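Local coordinates for protein chorismate mutase (Paraburkholderia phymatum, PDB 5TS9) that probably catalyses the rearrangement of chorismate to prephenate, as an all-helical chorismate mutase of the type II family, at residues Q11-V16 and V145-E150; A23-T28 and N72-Q77. All coordinates share one frame; numbering follows the deposited sequence. Where two conformers were deposited one is given.

Contact 1: Q11-V16 and V145-E150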
# COMPACT_ATOMS: atom_id res chain seq x y z
N GLN A 11 -2.76 25.11 13.28
CA GLN A 11 -2.95 23.67 13.38
C GLN A 11 -2.85 23.01 12.01
O GLN A 11 -2.18 21.98 11.87
CB GLN A 11 -4.31 23.36 14.02
CG GLN A 11 -4.25 23.06 15.51
CD GLN A 11 -5.63 22.86 16.13
OE1 GLN A 11 -6.63 22.72 15.41
NE2 GLN A 11 -5.70 22.86 17.47
N GLN A 12 -3.49 23.60 10.99
CA GLN A 12 -3.42 23.05 9.64
C GLN A 12 -1.98 22.94 9.14
O GLN A 12 -1.72 22.16 8.22
CB GLN A 12 -4.25 23.90 8.67
N ASP A 13 -1.07 23.72 9.71
CA ASP A 13 0.35 23.62 9.41
C ASP A 13 1.08 22.65 10.33
O ASP A 13 2.19 22.23 9.99
CB ASP A 13 1.05 24.98 9.55
CG ASP A 13 0.73 25.91 8.41
OD1 ASP A 13 1.20 27.07 8.45
OD2 ASP A 13 0.00 25.49 7.47
N ALA A 14 0.49 22.31 11.48
CA ALA A 14 1.25 21.67 12.54
C ALA A 14 1.78 20.30 12.13
O ALA A 14 2.83 19.86 12.62
CB ALA A 14 0.38 21.55 13.79
N PHE A 15 1.07 19.60 11.25
CA PHE A 15 1.52 18.28 10.82
C PHE A 15 2.47 18.34 9.63
O PHE A 15 2.95 17.29 9.18
CB PHE A 15 0.30 17.40 10.49
CG PHE A 15 -0.48 16.97 11.70
CD1 PHE A 15 -0.02 15.93 12.50
CD2 PHE A 15 -1.65 17.61 12.07
CE1 PHE A 15 -0.72 15.53 13.63
CE2 PHE A 15 -2.36 17.22 13.20
CZ PHE A 15 -1.90 16.18 13.98
N VAL A 16 2.76 19.53 9.11
CA VAL A 16 3.51 19.61 7.85
C VAL A 16 4.94 19.10 8.01
O VAL A 16 5.39 18.35 7.13
CB VAL A 16 3.49 21.03 7.27
CG1 VAL A 16 4.59 21.17 6.24
CG2 VAL A 16 2.14 21.31 6.65
N VAL A 145 -0.89 16.55 3.83
CA VAL A 145 -0.46 15.75 2.69
C VAL A 145 -0.67 16.52 1.39
O VAL A 145 0.19 16.51 0.50
CB VAL A 145 -1.21 14.42 2.69
CG1 VAL A 145 -1.04 13.72 1.34
CG2 VAL A 145 -0.72 13.55 3.84
N GLY A 146 -1.80 17.20 1.29
CA GLY A 146 -2.04 18.04 0.12
C GLY A 146 -0.99 19.13 -0.03
O GLY A 146 -0.43 19.32 -1.11
N GLN A 147 -0.70 19.84 1.06
CA GLN A 147 0.29 20.91 1.00
C GLN A 147 1.65 20.37 0.61
O GLN A 147 2.33 20.93 -0.26
CB GLN A 147 0.36 21.64 2.34
CG GLN A 147 1.26 22.86 2.31
CD GLN A 147 1.26 23.63 3.61
OE1 GLN A 147 0.23 23.72 4.28
NE2 GLN A 147 2.41 24.19 3.98
N VAL A 148 2.08 19.27 1.23
CA VAL A 148 3.40 18.73 0.96
C VAL A 148 3.49 18.22 -0.48
O VAL A 148 4.52 18.38 -1.16
CB VAL A 148 3.72 17.63 1.98
CG1 VAL A 148 4.88 16.77 1.50
CG2 VAL A 148 4.02 18.27 3.38
N ALA A 149 2.41 17.61 -0.97
CA ALA A 149 2.41 17.13 -2.35
C ALA A 149 2.49 18.30 -3.33
O ALA A 149 3.22 18.22 -4.32
CB ALA A 149 1.17 16.27 -2.59
N GLU A 150 1.77 19.39 -3.06
CA GLU A 150 1.92 20.60 -3.87
C GLU A 150 3.34 21.15 -3.80
O GLU A 150 3.97 21.35 -4.84
CB GLU A 150 0.90 21.66 -3.43
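Val-16 reaches across to Gln-147 and Val-148 with both of its methyl groups. Its CA-CB bond already points toward helix 137-151, and beyond CB the two branches part. Val-16 CG1, anti to the backbone N (chi1 163°), meets Val-148 CG2 at 4.1 Å, the two valine side chains lying antiparallel, one beside the other. CG2, on the other branch, turns to the amide end of Gln-147. Gln-147 was modelled in two conformers, and its contacts hold for the one described here, whose extended chain lies roughly perpendicular to the valine. In it Val-16 CG2 lies 3.9 Å from Gln-147 OE1 and equally far from CD and NE2, so it touches the amide group as a whole and not a single atom. Val-148 CG2 also comes within 4.0 Å of Val-16 O, a van der Waals approach. At the more exposed margin, and again in this conformer, Asp-13 OD2 lies 3.7 Å from Gln-147 OE1; both are acceptors, so as modelled this is mere proximity. The contact is thus apolar packing edged by polar groups. Next to it, Phe-15 packs on Leu-140, Val-141 and Ala-144, which seats the join between helices 10-14 and 16-39 against helix 137-151. Val-148 itself continues the packing onto Leu-162 of helix 156-165 and Val-19 of helix 16-39.

Contact 2: A23-T28 and N72-Q77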
# COMPACT_ATOMS: atom_id res chain seq x y z
N ALA A 23 7.33 12.11 3.61
CA ALA A 23 7.49 12.27 2.17
C ALA A 23 8.94 12.08 1.73
O ALA A 23 9.20 11.47 0.70
CB ALA A 23 6.95 13.62 1.71
N ASP A 24 9.90 12.62 2.50
CA ASP A 24 11.31 12.39 2.18
C ASP A 24 11.66 10.91 2.26
O ASP A 24 12.42 10.39 1.43
CB ASP A 24 12.21 13.20 3.13
CG ASP A 24 12.03 14.70 2.98
OD1 ASP A 24 11.63 15.17 1.90
OD2 ASP A 24 12.32 15.41 3.96
N ARG A 25 11.10 10.20 3.25
CA ARG A 25 11.36 8.77 3.35
C ARG A 25 10.74 8.03 2.18
O ARG A 25 11.36 7.14 1.59
CB ARG A 25 10.81 8.22 4.67
CG ARG A 25 11.38 6.83 5.03
CD ARG A 25 10.64 6.16 6.16
NE ARG A 25 11.40 4.99 6.61
CZ ARG A 25 11.43 3.82 5.98
NH1 ARG A 25 10.70 3.64 4.88
NH2 ARG A 25 12.18 2.83 6.45
N LEU A 26 9.51 8.41 1.83
CA LEU A 26 8.83 7.79 0.70
C LEU A 26 9.66 7.92 -0.57
O LEU A 26 9.72 6.98 -1.37
CB LEU A 26 7.45 8.43 0.52
CG LEU A 26 6.52 7.79 -0.51
CD1 LEU A 26 6.21 6.31 -0.17
CD2 LEU A 26 5.23 8.62 -0.57
N ASN A 27 10.33 9.05 -0.76
CA ASN A 27 11.02 9.30 -2.02
C ASN A 27 12.24 8.41 -2.22
O ASN A 27 12.70 8.30 -3.36
CB ASN A 27 11.42 10.78 -2.12
CG ASN A 27 10.28 11.67 -2.62
OD1 ASN A 27 9.50 11.28 -3.49
ND2 ASN A 27 10.18 12.87 -2.06
N THR A 28 12.79 7.80 -1.17
CA THR A 28 13.83 6.80 -1.39
C THR A 28 13.32 5.60 -2.19
O THR A 28 14.14 4.90 -2.80
CB THR A 28 14.40 6.28 -0.07
OG1 THR A 28 13.37 5.59 0.65
CG2 THR A 28 14.97 7.42 0.78
N ASN A 72 3.53 0.61 14.47
CA ASN A 72 2.46 0.94 13.54
C ASN A 72 2.92 1.96 12.51
O ASN A 72 2.66 1.83 11.31
CB ASN A 72 1.24 1.48 14.29
CG ASN A 72 0.55 0.41 15.13
OD1 ASN A 72 0.78 -0.79 14.94
ND2 ASN A 72 -0.30 0.84 16.04
N ILE A 73 3.59 3.02 12.99
CA ILE A 73 4.03 4.10 12.11
C ILE A 73 5.03 3.58 11.08
O ILE A 73 4.95 3.90 9.89
CB ILE A 73 4.63 5.26 12.92
CG1 ILE A 73 3.54 6.00 13.73
CG2 ILE A 73 5.39 6.24 12.01
CD1 ILE A 73 2.60 6.85 12.88
N PHE A 74 6.00 2.78 11.52
CA PHE A 74 7.01 2.36 10.57
C PHE A 74 6.56 1.18 9.72
O PHE A 74 7.01 1.06 8.58
CB PHE A 74 8.33 2.12 11.29
CG PHE A 74 9.07 3.40 11.58
CD1 PHE A 74 8.72 4.18 12.68
CD2 PHE A 74 10.03 3.88 10.70
CE1 PHE A 74 9.36 5.39 12.94
CE2 PHE A 74 10.68 5.08 10.93
CZ PHE A 74 10.34 5.84 12.06
N SER A 75 5.65 0.33 10.22
CA SER A 75 4.99 -0.61 9.30
C SER A 75 4.29 0.16 8.20
O SER A 75 4.39 -0.20 7.02
CB SER A 75 3.98 -1.49 10.03
OG SER A 75 4.54 -2.12 11.18
N ASP A 76 3.60 1.25 8.56
CA ASP A 76 2.97 2.09 7.54
C ASP A 76 4.00 2.66 6.58
O ASP A 76 3.74 2.73 5.37
CB ASP A 76 2.17 3.21 8.21
CG ASP A 76 0.89 2.69 8.88
OD1 ASP A 76 0.41 1.58 8.49
OD2 ASP A 76 0.36 3.38 9.78
N GLN A 77 5.17 3.09 7.08
CA GLN A 77 6.21 3.63 6.21
C GLN A 77 6.72 2.60 5.23
O GLN A 77 6.98 2.92 4.06
CB GLN A 77 7.40 4.16 7.02
CG GLN A 77 7.10 5.26 8.02
CD GLN A 77 6.14 6.31 7.50
OE1 GLN A 77 6.51 7.14 6.66
NE2 GLN A 77 4.92 6.31 8.02
O HOH W 1 8.63 5.11 3.31
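Arg-25 O receives two bonds from one residue, a turn further along its own helix: Thr-28 OG1 donates to it at 2.7 Å, with a C=O...donor angle of 162°, and Thr-28 N adds a second, longer bond. From the same Arg-25 an extended side chain runs to the neighbouring helix, its reach begun by a CG set trans to the main-chain nitrogen (chi1 -164°). Arg-25 CD packs at 3.9 Å on Gln-77 CB, and that same CB lies over one face of the guanidinium. On a different approach, in the guanidinium plane and at its edge, a water accepts from Arg-25 NH1 at 3.0 Å and donates to Gln-77 O at 2.8 Å, bridging a direct gap too long for a bond. Phe-74 brings its ring obliquely toward the arginine, with Phe-74 CE2 4.4 Å from Arg-25 NE. The amide of Gln-77 bends away instead, its plane nearly perpendicular to the guanidinium. Gln-77 NE2 donates at 3.1 Å to Ile-73 O, which lies almost in the amide plane, and also bonds Ala-165 O, so two carbonyls fix its rotation. Leu-114 and Val-52 of two further helices also touch Arg-25. Hydrocarbon on one face and water at the edge thus probably help to hold a buried guanidinium, consistent with the arginine-lined pockets in which AroQ-type chorismate mutases receive a substrate with two carboxylates.

In the fold
The two contacts lie about 16 Å apart, centre to centre. Contact 2 sits near the middle of the chain and contact 1 toward its periphery. Along the sequence the order is 11-16, 23-28, 72-77, 145-150, so the helix pair of contact 2 falls between the two halves of contact 1. Helix 10-14 leads directly into helix 16-39, which takes part in both contacts, with Val-16 at its start in contact 1 and 23-28 further along in contact 2. The contacts also touch: Val-148 CG1 packs on Ala-23 CB at 3.8 Å. Packing is therefore continuous from the N-terminal end, across helix 137-151, to the family's helical core, where Arg-25 of helix 16-39 meets helix 67-95.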